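Local coordinates for protein NH(3)-dependent NAD(+) synthetase (Francisella tularensis subsp. holarctica LVS, PDB 3FIU) that belongs to the NAD synthase family of the HUP clan and holds adenosine monophosphate, pyrophosphate and magnesium together in one pocket, at residues A[31-36]-A[55-60]; A[147-152]-A[228-233]; A[39-44]-A[172-177]. One frame throughout, in Å; residues are numbered along the deposited sequence.

Interaction 1: residues A[31-36]-A[55-60]; sequences GFVIGL and PTTALI. With AMP (adenosine monophosphate), chain G.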
loop_
_atom_site.group_PDB
_atom_site.type_symbol
_atom_site.label_atom_id
_atom_site.label_comp_id
_atom_site.label_asym_id
_atom_site.label_seq_id
_atom_site.Cartn_x
_atom_site.Cartn_y
_atom_site.Cartn_z
ATOM N N GLY A 31 -14.913 14.311 -1.208
ATOM C CA GLY A 31 -15.304 13.553 -2.400
ATOM C C GLY A 31 -14.332 12.426 -2.713
ATOM O O GLY A 31 -13.635 11.904 -1.808
ATOM N N PHE A 32 -14.240 12.106 -3.998
ATOM C CA PHE A 32 -13.628 10.882 -4.458
ATOM C C PHE A 32 -12.623 11.110 -5.556
ATOM O O PHE A 32 -12.688 12.087 -6.317
ATOM C CB PHE A 32 -14.716 9.946 -5.025
ATOM C CG PHE A 32 -15.836 9.653 -4.055
ATOM C CD1 PHE A 32 -17.068 10.308 -4.174
ATOM C CD2 PHE A 32 -15.654 8.722 -3.023
ATOM C CE1 PHE A 32 -18.101 10.041 -3.250
ATOM C CE2 PHE A 32 -16.681 8.427 -2.116
ATOM C CZ PHE A 32 -17.909 9.115 -2.222
ATOM N N VAL A 33 -11.716 10.152 -5.664
ATOM C CA VAL A 33 -10.879 10.044 -6.843
ATOM C C VAL A 33 -10.807 8.557 -7.203
ATOM O O VAL A 33 -10.867 7.668 -6.307
ATOM C CB VAL A 33 -9.481 10.717 -6.635
ATOM C CG1 VAL A 33 -8.671 10.014 -5.545
ATOM C CG2 VAL A 33 -8.658 10.797 -7.978
ATOM N N ILE A 34 -10.683 8.290 -8.501
ATOM C CA ILE A 34 -10.722 6.921 -8.997
ATOM C C ILE A 34 -9.858 6.816 -10.247
ATOM O O ILE A 34 -9.832 7.748 -11.043
ATOM C CB ILE A 34 -12.164 6.470 -9.269
ATOM C CG1 ILE A 34 -12.180 4.978 -9.636
ATOM C CG2 ILE A 34 -12.789 7.277 -10.413
ATOM C CD1 ILE A 34 -13.515 4.336 -9.431
ATOM N N GLY A 35 -9.097 5.724 -10.372
ATOM C CA GLY A 35 -8.362 5.454 -11.612
ATOM C C GLY A 35 -9.269 4.747 -12.621
ATOM O O GLY A 35 -9.879 3.707 -12.302
ATOM N N LEU A 36 -9.385 5.315 -13.822
ATOM C CA LEU A 36 -10.235 4.730 -14.873
ATOM C C LEU A 36 -9.418 4.053 -15.949
ATOM O O LEU A 36 -8.692 4.711 -16.706
ATOM C CB LEU A 36 -11.135 5.793 -15.525
ATOM C CG LEU A 36 -12.465 6.236 -14.959
ATOM C CD1 LEU A 36 -13.128 7.077 -16.041
ATOM C CD2 LEU A 36 -13.371 5.075 -14.613
ATOM N N PRO A 55 -18.024 15.816 -5.239
ATOM C CA PRO A 55 -16.927 15.994 -6.195
ATOM C C PRO A 55 -16.232 14.667 -6.480
ATOM O O PRO A 55 -15.906 13.928 -5.557
ATOM C CB PRO A 55 -15.975 16.943 -5.469
ATOM C CG PRO A 55 -16.891 17.810 -4.627
ATOM C CD PRO A 55 -18.016 16.862 -4.192
ATOM N N THR A 56 -16.020 14.371 -7.755
ATOM C CA THR A 56 -15.498 13.062 -8.163
ATOM C C THR A 56 -14.514 13.335 -9.298
ATOM O O THR A 56 -14.888 13.950 -10.279
ATOM C CB THR A 56 -16.622 12.123 -8.687
ATOM O OG1 THR A 56 -17.520 11.783 -7.616
ATOM C CG2 THR A 56 -16.026 10.800 -9.258
ATOM N N THR A 57 -13.280 12.875 -9.164
ATOM C CA THR A 57 -12.286 13.094 -10.240
ATOM C C THR A 57 -11.783 11.758 -10.715
ATOM O O THR A 57 -11.527 10.864 -9.886
ATOM C CB THR A 57 -11.098 13.917 -9.674
ATOM O OG1 THR A 57 -11.584 15.201 -9.281
ATOM C CG2 THR A 57 -9.925 14.100 -10.704
ATOM N N ALA A 58 -11.572 11.640 -12.034
ATOM C CA ALA A 58 -10.979 10.436 -12.611
ATOM C C ALA A 58 -9.559 10.673 -13.099
ATOM O O ALA A 58 -9.282 11.681 -13.744
ATOM C CB ALA A 58 -11.830 9.909 -13.763
ATOM N N LEU A 59 -8.664 9.732 -12.811
ATOM C CA LEU A 59 -7.348 9.770 -13.389
ATOM C C LEU A 59 -7.238 8.665 -14.436
ATOM O O LEU A 59 -7.556 7.523 -14.169
ATOM C CB LEU A 59 -6.262 9.601 -12.310
ATOM C CG LEU A 59 -6.285 10.582 -11.148
ATOM C CD1 LEU A 59 -4.993 10.390 -10.305
ATOM C CD2 LEU A 59 -6.412 12.023 -11.681
ATOM N N ILE A 60 -6.788 9.031 -15.629
ATOM C CA ILE A 60 -6.383 8.046 -16.624
ATOM C C ILE A 60 -4.874 7.991 -16.656
ATOM O O ILE A 60 -4.203 9.006 -16.868
ATOM C CB ILE A 60 -6.953 8.375 -18.000
ATOM C CG1 ILE A 60 -8.479 8.457 -17.935
ATOM C CG2 ILE A 60 -6.443 7.348 -19.105
ATOM C CD1 ILE A 60 -9.106 8.907 -19.257
HETATM P P AMP G . -7.624 -4.493 -13.386
HETATM O O1P AMP G . -8.652 -5.146 -12.479
HETATM O O2P AMP G . -6.193 -4.955 -13.066
HETATM O O3P AMP G . -7.899 -4.433 -14.848
HETATM O "O5'" AMP G . -7.525 -2.943 -12.901
HETATM C "C5'" AMP G . -7.551 -2.649 -11.489
HETATM C "C4'" AMP G . -7.764 -1.154 -11.322
HETATM O "O4'" AMP G . -6.560 -0.422 -11.585
HETATM C "C3'" AMP G . -8.761 -0.567 -12.313
HETATM O "O3'" AMP G . -10.077 -0.823 -11.842
HETATM C "C2'" AMP G . -8.400 0.914 -12.272
HETATM O "O2'" AMP G . -9.033 1.580 -11.156
HETATM C "C1'" AMP G . -6.881 0.881 -12.083
HETATM N N9 AMP G . -6.235 1.008 -13.410
HETATM C C8 AMP G . -5.735 0.008 -14.184
HETATM N N7 AMP G . -5.228 0.494 -15.348
HETATM C C5 AMP G . -5.439 1.832 -15.329
HETATM C C6 AMP G . -5.129 2.952 -16.237
HETATM N N6 AMP G . -4.546 2.724 -17.437
HETATM N N1 AMP G . -5.490 4.175 -15.807
HETATM C C2 AMP G . -6.099 4.426 -14.631
HETATM N N3 AMP G . -6.402 3.453 -13.727
HETATM C C4 AMP G . -6.083 2.167 -14.047
#

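Interaction 2: residues A[147-152]-A[228-233]; sequences EWYMGY and ERINFW. With MG (magnesium ion), chain E.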
loop_
_atom_site.group_PDB
_atom_site.type_symbol
_atom_site.label_atom_id
_atom_site.label_comp_id
_atom_site.label_asym_id
_atom_site.label_seq_id
_atom_site.Cartn_x
_atom_site.Cartn_y
_atom_site.Cartn_z
ATOM N N GLU A 147 -12.006 -10.762 -8.062
ATOM C CA GLU A 147 -10.621 -10.308 -7.903
ATOM C C GLU A 147 -10.138 -10.468 -6.470
ATOM O O GLU A 147 -9.030 -10.975 -6.239
ATOM C CB GLU A 147 -10.476 -8.861 -8.362
ATOM C CG GLU A 147 -11.001 -8.665 -9.747
ATOM C CD GLU A 147 -11.121 -7.186 -10.139
ATOM O OE1 GLU A 147 -10.679 -6.876 -11.248
ATOM O OE2 GLU A 147 -11.603 -6.354 -9.348
ATOM N N TRP A 148 -10.967 -10.059 -5.517
ATOM C CA TRP A 148 -10.625 -10.205 -4.112
ATOM C C TRP A 148 -10.302 -11.685 -3.749
ATOM O O TRP A 148 -9.189 -12.020 -3.281
ATOM C CB TRP A 148 -11.716 -9.601 -3.210
ATOM C CG TRP A 148 -11.144 -9.233 -1.856
ATOM C CD1 TRP A 148 -11.406 -9.834 -0.655
ATOM C CD2 TRP A 148 -10.157 -8.214 -1.588
ATOM N NE1 TRP A 148 -10.663 -9.235 0.346
ATOM C CE2 TRP A 148 -9.897 -8.236 -0.202
ATOM C CE3 TRP A 148 -9.486 -7.271 -2.391
ATOM C CZ2 TRP A 148 -8.999 -7.358 0.408
ATOM C CZ3 TRP A 148 -8.570 -6.391 -1.779
ATOM C CH2 TRP A 148 -8.338 -6.452 -0.392
ATOM N N TYR A 149 -11.253 -12.572 -4.012
ATOM C CA TYR A 149 -11.052 -13.994 -3.722
ATOM C C TYR A 149 -9.849 -14.618 -4.426
ATOM O O TYR A 149 -9.129 -15.454 -3.845
ATOM C CB TYR A 149 -12.326 -14.820 -4.026
ATOM C CG TYR A 149 -12.250 -16.203 -3.410
ATOM C CD1 TYR A 149 -12.683 -16.431 -2.100
ATOM C CD2 TYR A 149 -11.709 -17.271 -4.121
ATOM C CE1 TYR A 149 -12.587 -17.720 -1.521
ATOM C CE2 TYR A 149 -11.626 -18.566 -3.557
ATOM C CZ TYR A 149 -12.047 -18.764 -2.258
ATOM O OH TYR A 149 -11.948 -20.034 -1.712
ATOM N N MET A 150 -9.635 -14.247 -5.683
ATOM C CA MET A 150 -8.555 -14.827 -6.459
ATOM C C MET A 150 -7.209 -14.149 -6.121
ATOM O O MET A 150 -6.154 -14.565 -6.607
ATOM C CB MET A 150 -8.858 -14.702 -7.945
ATOM C CG MET A 150 -10.154 -15.407 -8.382
ATOM S SD MET A 150 -9.856 -17.195 -8.381
ATOM C CE MET A 150 -8.964 -17.381 -9.923
ATOM N N GLY A 151 -7.264 -13.112 -5.288
ATOM C CA GLY A 151 -6.121 -12.202 -5.126
ATOM C C GLY A 151 -5.576 -11.679 -6.461
ATOM O O GLY A 151 -4.346 -11.517 -6.608
ATOM N N TYR A 152 -6.463 -11.410 -7.437
ATOM C CA TYR A 152 -6.027 -10.878 -8.731
ATOM C C TYR A 152 -5.996 -9.346 -8.644
ATOM O O TYR A 152 -6.857 -8.630 -9.216
ATOM C CB TYR A 152 -6.909 -11.359 -9.915
ATOM C CG TYR A 152 -6.240 -11.183 -11.284
ATOM C CD1 TYR A 152 -6.715 -11.834 -12.421
ATOM C CD2 TYR A 152 -5.114 -10.357 -11.436
ATOM C CE1 TYR A 152 -6.093 -11.662 -13.679
ATOM C CE2 TYR A 152 -4.494 -10.176 -12.678
ATOM C CZ TYR A 152 -4.986 -10.828 -13.798
ATOM O OH TYR A 152 -4.339 -10.634 -15.014
ATOM N N GLU A 228 -9.537 -26.224 -9.735
ATOM C CA GLU A 228 -8.086 -26.301 -9.552
ATOM C C GLU A 228 -7.463 -24.901 -9.711
ATOM O O GLU A 228 -6.552 -24.523 -8.956
ATOM C CB GLU A 228 -7.436 -27.299 -10.532
ATOM C CG GLU A 228 -5.941 -27.564 -10.265
ATOM C CD GLU A 228 -5.033 -26.533 -10.925
ATOM O OE1 GLU A 228 -5.342 -26.113 -12.058
ATOM O OE2 GLU A 228 -4.013 -26.143 -10.326
ATOM N N ARG A 229 -7.940 -24.141 -10.693
ATOM C CA ARG A 229 -7.427 -22.778 -10.884
ATOM C C ARG A 229 -7.872 -21.837 -9.761
ATOM O O ARG A 229 -7.067 -21.011 -9.300
ATOM C CB ARG A 229 -7.767 -22.212 -12.259
ATOM C CG ARG A 229 -7.107 -22.921 -13.459
ATOM C CD ARG A 229 -5.724 -23.494 -13.150
ATOM N NE ARG A 229 -4.650 -22.523 -13.266
ATOM C CZ ARG A 229 -3.492 -22.606 -12.615
ATOM N NH1 ARG A 229 -3.247 -23.614 -11.787
ATOM N NH2 ARG A 229 -2.578 -21.666 -12.781
ATOM N N ILE A 230 -9.121 -21.984 -9.298
ATOM C CA ILE A 230 -9.651 -21.139 -8.211
ATOM C C ILE A 230 -8.857 -21.282 -6.929
ATOM O O ILE A 230 -8.389 -20.275 -6.381
ATOM C CB ILE A 230 -11.183 -21.343 -7.943
ATOM C CG1 ILE A 230 -12.000 -20.844 -9.145
ATOM C CG2 ILE A 230 -11.637 -20.646 -6.621
ATOM C CD1 ILE A 230 -13.485 -21.247 -9.154
ATOM N N ASN A 231 -8.701 -22.515 -6.436
ATOM C CA ASN A 231 -7.895 -22.748 -5.222
ATOM C C ASN A 231 -6.430 -22.365 -5.411
ATOM O O ASN A 231 -5.826 -21.896 -4.475
ATOM C CB ASN A 231 -7.945 -24.217 -4.758
ATOM C CG ASN A 231 -9.315 -24.642 -4.231
ATOM O OD1 ASN A 231 -9.850 -24.061 -3.266
ATOM N ND2 ASN A 231 -9.855 -25.713 -4.817
ATOM N N PHE A 232 -5.846 -22.580 -6.601
ATOM C CA PHE A 232 -4.436 -22.222 -6.814
ATOM C C PHE A 232 -4.184 -20.710 -6.570
ATOM O O PHE A 232 -3.299 -20.334 -5.791
ATOM C CB PHE A 232 -3.937 -22.621 -8.211
ATOM C CG PHE A 232 -2.591 -22.037 -8.553
ATOM C CD1 PHE A 232 -2.486 -20.959 -9.430
ATOM C CD2 PHE A 232 -1.431 -22.519 -7.952
ATOM C CE1 PHE A 232 -1.242 -20.392 -9.735
ATOM C CE2 PHE A 232 -0.177 -21.956 -8.251
ATOM C CZ PHE A 232 -0.089 -20.891 -9.147
ATOM N N TRP A 233 -4.969 -19.870 -7.242
ATOM C CA TRP A 233 -4.936 -18.414 -7.054
ATOM C C TRP A 233 -5.271 -17.967 -5.618
ATOM O O TRP A 233 -4.560 -17.145 -5.021
ATOM C CB TRP A 233 -5.881 -17.738 -8.068
ATOM C CG TRP A 233 -5.293 -17.672 -9.450
ATOM C CD1 TRP A 233 -5.044 -18.723 -10.291
ATOM C CD2 TRP A 233 -4.877 -16.492 -10.153
ATOM N NE1 TRP A 233 -4.482 -18.277 -11.466
ATOM C CE2 TRP A 233 -4.376 -16.908 -11.414
ATOM C CE3 TRP A 233 -4.900 -15.119 -9.854
ATOM C CZ2 TRP A 233 -3.892 -15.994 -12.374
ATOM C CZ3 TRP A 233 -4.416 -14.217 -10.807
ATOM C CH2 TRP A 233 -3.923 -14.658 -12.051
HETATM MG MG MG E . -10.848 -4.965 -12.323
HETATM O O HOH W 1 -10.727 -4.060 -10.274
HETATM O O HOH W 2 -10.403 -21.591 -3.133
HETATM O O HOH W 3 -3.465 -14.799 -6.293
#

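Interaction 3: residues A[39-44]-A[172-177]; sequences GIDSAV and SQVFEL. With MG (magnesium ion), chain E; POP (pyrophosphate 2-), chain H; AMP (adenosine monophosphate), chain G.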
loop_
_atom_site.group_PDB
_atom_site.type_symbol
_atom_site.label_atom_id
_atom_site.label_comp_id
_atom_site.label_asym_id
_atom_site.label_seq_id
_atom_site.Cartn_x
_atom_site.Cartn_y
_atom_site.Cartn_z
ATOM N N GLY A 39 -11.953 -0.273 -18.248
ATOM C CA GLY A 39 -12.657 -1.536 -17.858
ATOM C C GLY A 39 -13.970 -1.299 -17.116
ATOM O O GLY A 39 -14.285 -0.187 -16.705
ATOM N N ILE A 40 -14.730 -2.375 -16.910
ATOM C CA ILE A 40 -16.045 -2.300 -16.277
ATOM C C ILE A 40 -16.038 -1.975 -14.768
ATOM O O ILE A 40 -16.915 -1.254 -14.289
ATOM C CB ILE A 40 -16.818 -3.635 -16.489
ATOM C CG1 ILE A 40 -18.272 -3.479 -16.066
ATOM C CG2 ILE A 40 -16.161 -4.814 -15.679
ATOM C CD1 ILE A 40 -19.020 -2.541 -16.933
ATOM N N ASP A 41 -15.069 -2.506 -14.014
ATOM C CA ASP A 41 -15.065 -2.324 -12.536
ATOM C C ASP A 41 -14.895 -0.855 -12.211
ATOM O O ASP A 41 -15.650 -0.289 -11.419
ATOM C CB ASP A 41 -13.929 -3.107 -11.840
ATOM C CG ASP A 41 -14.021 -4.617 -12.020
ATOM O OD1 ASP A 41 -15.143 -5.159 -12.139
ATOM O OD2 ASP A 41 -12.925 -5.255 -12.023
ATOM N N SER A 42 -13.902 -0.220 -12.840
ATOM C CA SER A 42 -13.665 1.200 -12.550
ATOM C C SER A 42 -14.757 2.068 -13.162
ATOM O O SER A 42 -15.128 3.092 -12.572
ATOM C CB SER A 42 -12.275 1.665 -12.999
ATOM O OG SER A 42 -12.053 1.337 -14.375
ATOM N N ALA A 43 -15.308 1.639 -14.303
ATOM C CA ALA A 43 -16.432 2.373 -14.901
ATOM C C ALA A 43 -17.642 2.431 -13.933
ATOM O O ALA A 43 -18.245 3.506 -13.685
ATOM C CB ALA A 43 -16.816 1.769 -16.250
ATOM N N VAL A 44 -18.013 1.267 -13.406
ATOM C CA VAL A 44 -19.149 1.169 -12.469
ATOM C C VAL A 44 -18.867 1.975 -11.197
ATOM O O VAL A 44 -19.707 2.771 -10.752
ATOM C CB VAL A 44 -19.487 -0.330 -12.163
ATOM C CG1 VAL A 44 -20.501 -0.470 -10.989
ATOM C CG2 VAL A 44 -20.042 -1.053 -13.441
ATOM N N SER A 172 -20.666 -10.829 -12.719
ATOM C CA SER A 172 -21.938 -10.671 -13.408
ATOM C C SER A 172 -22.786 -9.556 -12.798
ATOM O O SER A 172 -23.510 -8.852 -13.524
ATOM C CB SER A 172 -22.716 -11.996 -13.419
ATOM O OG SER A 172 -23.139 -12.311 -12.104
ATOM N N GLN A 173 -22.698 -9.375 -11.479
ATOM C CA GLN A 173 -23.421 -8.298 -10.830
ATOM C C GLN A 173 -22.805 -6.934 -11.123
ATOM O O GLN A 173 -23.525 -5.942 -11.239
ATOM C CB GLN A 173 -23.521 -8.516 -9.320
ATOM C CG GLN A 173 -24.443 -9.678 -8.965
ATOM C CD GLN A 173 -24.324 -10.116 -7.525
ATOM O OE1 GLN A 173 -23.255 -9.995 -6.894
ATOM N NE2 GLN A 173 -25.416 -10.671 -6.994
ATOM N N VAL A 174 -21.478 -6.894 -11.242
ATOM C CA VAL A 174 -20.813 -5.664 -11.706
ATOM C C VAL A 174 -21.331 -5.285 -13.117
ATOM O O VAL A 174 -21.685 -4.120 -13.363
ATOM C CB VAL A 174 -19.280 -5.795 -11.669
ATOM C CG1 VAL A 174 -18.592 -4.535 -12.277
ATOM C CG2 VAL A 174 -18.801 -6.047 -10.200
ATOM N N PHE A 175 -21.381 -6.258 -14.022
ATOM C CA PHE A 175 -21.892 -5.996 -15.368
ATOM C C PHE A 175 -23.361 -5.545 -15.360
ATOM O O PHE A 175 -23.745 -4.653 -16.118
ATOM C CB PHE A 175 -21.699 -7.204 -16.270
ATOM C CG PHE A 175 -20.322 -7.312 -16.862
ATOM C CD1 PHE A 175 -19.501 -8.381 -16.544
ATOM C CD2 PHE A 175 -19.868 -6.371 -17.777
ATOM C CE1 PHE A 175 -18.224 -8.522 -17.108
ATOM C CE2 PHE A 175 -18.578 -6.495 -18.340
ATOM C CZ PHE A 175 -17.762 -7.566 -18.000
ATOM N N GLU A 176 -24.178 -6.161 -14.504
ATOM C CA GLU A 176 -25.571 -5.748 -14.354
ATOM C C GLU A 176 -25.684 -4.288 -13.923
ATOM O O GLU A 176 -26.536 -3.548 -14.419
ATOM C CB GLU A 176 -26.315 -6.631 -13.343
ATOM C CG GLU A 176 -26.629 -8.007 -13.831
ATOM C CD GLU A 176 -27.494 -8.766 -12.839
ATOM O OE1 GLU A 176 -28.536 -8.201 -12.412
ATOM O OE2 GLU A 176 -27.131 -9.914 -12.493
ATOM N N LEU A 177 -24.825 -3.879 -12.997
ATOM C CA LEU A 177 -24.757 -2.474 -12.581
ATOM C C LEU A 177 -24.308 -1.570 -13.729
ATOM O O LEU A 177 -24.884 -0.495 -13.951
ATOM C CB LEU A 177 -23.816 -2.313 -11.380
ATOM C CG LEU A 177 -24.348 -2.773 -10.018
ATOM C CD1 LEU A 177 -23.271 -2.535 -8.991
ATOM C CD2 LEU A 177 -25.610 -2.000 -9.673
HETATM MG MG MG E . -10.848 -4.965 -12.323
HETATM P P1 POP H . -11.211 -2.608 -14.570
HETATM O O1 POP H . -12.050 -1.353 -14.549
HETATM O O2 POP H . -10.853 -3.049 -13.180
HETATM O O3 POP H . -9.940 -2.491 -15.396
HETATM O O POP H . -12.132 -3.798 -15.180
HETATM P P2 POP H . -11.583 -5.294 -15.415
HETATM O O4 POP H . -11.194 -5.905 -14.078
HETATM O O5 POP H . -12.807 -5.971 -15.960
HETATM O O6 POP H . -10.454 -5.361 -16.414
HETATM P P AMP G . -7.624 -4.493 -13.386
HETATM O O1P AMP G . -8.652 -5.146 -12.479
HETATM O O2P AMP G . -6.193 -4.955 -13.066
HETATM O O3P AMP G . -7.899 -4.433 -14.848
HETATM O "O5'" AMP G . -7.525 -2.943 -12.901
HETATM C "C5'" AMP G . -7.551 -2.649 -11.489
HETATM C "C4'" AMP G . -7.764 -1.154 -11.322
HETATM O "O4'" AMP G . -6.560 -0.422 -11.585
HETATM C "C3'" AMP G . -8.761 -0.567 -12.313
HETATM O "O3'" AMP G . -10.077 -0.823 -11.842
HETATM C "C2'" AMP G . -8.400 0.914 -12.272
HETATM O "O2'" AMP G . -9.033 1.580 -11.156
HETATM C "C1'" AMP G . -6.881 0.881 -12.083
HETATM N N9 AMP G . -6.235 1.008 -13.410
HETATM C C8 AMP G . -5.735 0.008 -14.184
HETATM N N7 AMP G . -5.228 0.494 -15.348
HETATM C C5 AMP G . -5.439 1.832 -15.329
HETATM C C6 AMP G . -5.129 2.952 -16.237
HETATM N N6 AMP G . -4.546 2.724 -17.437
HETATM N N1 AMP G . -5.490 4.175 -15.807
HETATM C C2 AMP G . -6.099 4.426 -14.631
HETATM N N3 AMP G . -6.402 3.453 -13.727
HETATM C C4 AMP G . -6.083 2.167 -14.047
HETATM O O HOH W 1 -10.727 -4.060 -10.274
#

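Interaction 1: residues A[31-36]-A[55-60]
Phe32 to Leu36 and Pro55 to Leu59 are zipped together by five backbone hydrogen bonds. They are neighbouring parallel strands of a beta-alpha-beta unit, with helix 40-51 as the crossover. The unit forms the inner part of the parallel sheet of this HUP-clan fold. The ladder starts at Phe32 N to Pro55 O (2.9 Å) and finishes at Leu36 N to Leu59 O (2.9 Å).

The middle and the C-terminal end are tightly packed. On one face Val33 CG2 meets Leu59 CG at 4.0 Å. Val33 holds CG1 at chi1 64°, which swings CG2 toward the neighbouring strand, 3.4 Å from Thr57 O. The other face carries Phe32, Ile34, Thr56 and Ala58. Here Leu36 brings CD1 to Ala58 CB, 3.9 Å away, and helix 40-51 covers Phe32, Ile34 and Thr56.

The N-terminal end is looser. Pro55 is solvent-exposed, and its ring stays clear of the opposing strand. Beside it, Thr56 OG1 comes to the edge of the Phe32 ring, 3.8 Å from CD1. That hydroxyl is hydrogen-bonded to Leu54 O.

The opposite end belongs to the nucleotide pocket. There the adenosine monophosphate hydroxyl O2' donates to Gly35 O at 2.6 Å.

Interaction 2: residues A[147-152]-A[228-233]
Trp233 CZ3 lies over one face of the Tyr152 ring, toward its rim, 3.6 Å from Tyr152 CG. The two planes are inclined at 47°, so the pair is oblique. Met150 O lies at the indole edge, in its plane, 3.5 Å from Trp233 CE3. The Tyr149 ring receives Ile230 CG2 obliquely at CE2, and a water sits at its edge. His234 stacks on this ring as well.

The contact sets the C-terminal end of helix 145-150 against helix 224-235. A Schellman motif ends the first helix: Gly151 has positive phi, Tyr152 N bonds back to Glu147 O, and Gly151 N to Trp148 O. This turn carries Tyr152 to the indole.

Met150 reaches across to both Ile230 and Trp233. Its chain bends at chi2 (-74°) and chi3 (-79°), which folds CE onto Trp233 CB at 3.6 Å. SD lies against Ile230 CA. Met206 of helix 202-206 and Ile213 of helix 210-218 close in on the same apolar group.

Between the two segments the polar links run through water. One water joins Tyr149 OH to Asn231 OD1. Another may link Met150 O (2.7 Å) and Trp233 O (2.9 Å), though it cannot serve all its acceptor neighbours at once. Tyr149 O bonds His234 ND1 directly.

At the far side of the first segment the chain reaches the metal site, where Glu147 OE1 binds magnesium at 2.2 Å.

Interaction 3: residues A[39-44]-A[172-177]
Ile40 lies over one face of the Phe175 ring, where it makes a CH-pi contact. CG2 stands 4.3 Å from the ring centroid, 26° off the normal. Ile40 opens helix 40-51, directly after the N-cap Gly39. It lies within the sequence SGGIDS, the PP-loop motif that cradles phosphate at a helix start. Helix 171-180 packs against this helix, and the two short segments meet at 48°.

The other apolar contacts involve Ile40 and Val44. Ile40 holds CG1 anti to the backbone N (chi1 -169°), and this branch touches Val174 CG1 at 3.9 Å and also Phe175 CD2. One turn later Val44 divides its two methyls. CG2 rests by Val174 CG1 and CG1 rests by Leu177 CB, the latter pair 3.8 Å apart. Helix 185-189 adds Ile187 and Leu188 beside Ile40.

Three hydrogen bonds run from this helix end to pyrophosphate. Ser42 grips O1 twice, through its backbone N at 2.8 Å and through OG at 2.7 Å. Asp41 N makes a weak, long bond to the bridging O. The N-terminal end of the helix would probably favour the anion electrostatically.

Charge and metal meet at Asp41, whose two carboxylate oxygens have separate tasks. OD1 lies 3.5 Å from Val174 CG1. It forms a salt bridge with Lys171 and a hydrogen bond with Asn144, which would hold the carboxylate in position. Magnesium takes adenosine monophosphate O1P, pyrophosphate O2 and O4, a water and Glu147 OE1. Its sixth ligand is Asp41 OD2, at 2.1 Å.

How the interactions relate
The three contacts lie around one bound assembly of adenosine monophosphate, pyrophosphate and magnesium. Interaction 1 serves the nucleoside end and interaction 3 the phosphates. Interaction 2 reaches the site through the start of its first segment. Helix 40-51, whose start lies in interaction 3, connects the two strands of interaction 1. These two contacts touch directly, with Gly35 O 3.2 Å from Ser42 CB. Interactions 2 and 3 meet at the metal. Asp41 OD2 and Glu147 OE1 are 2.9 Å apart, and both bind magnesium. Interactions 1 and 2 do not touch: their nearest atoms are about 11 Å apart and their centres about 28 Å.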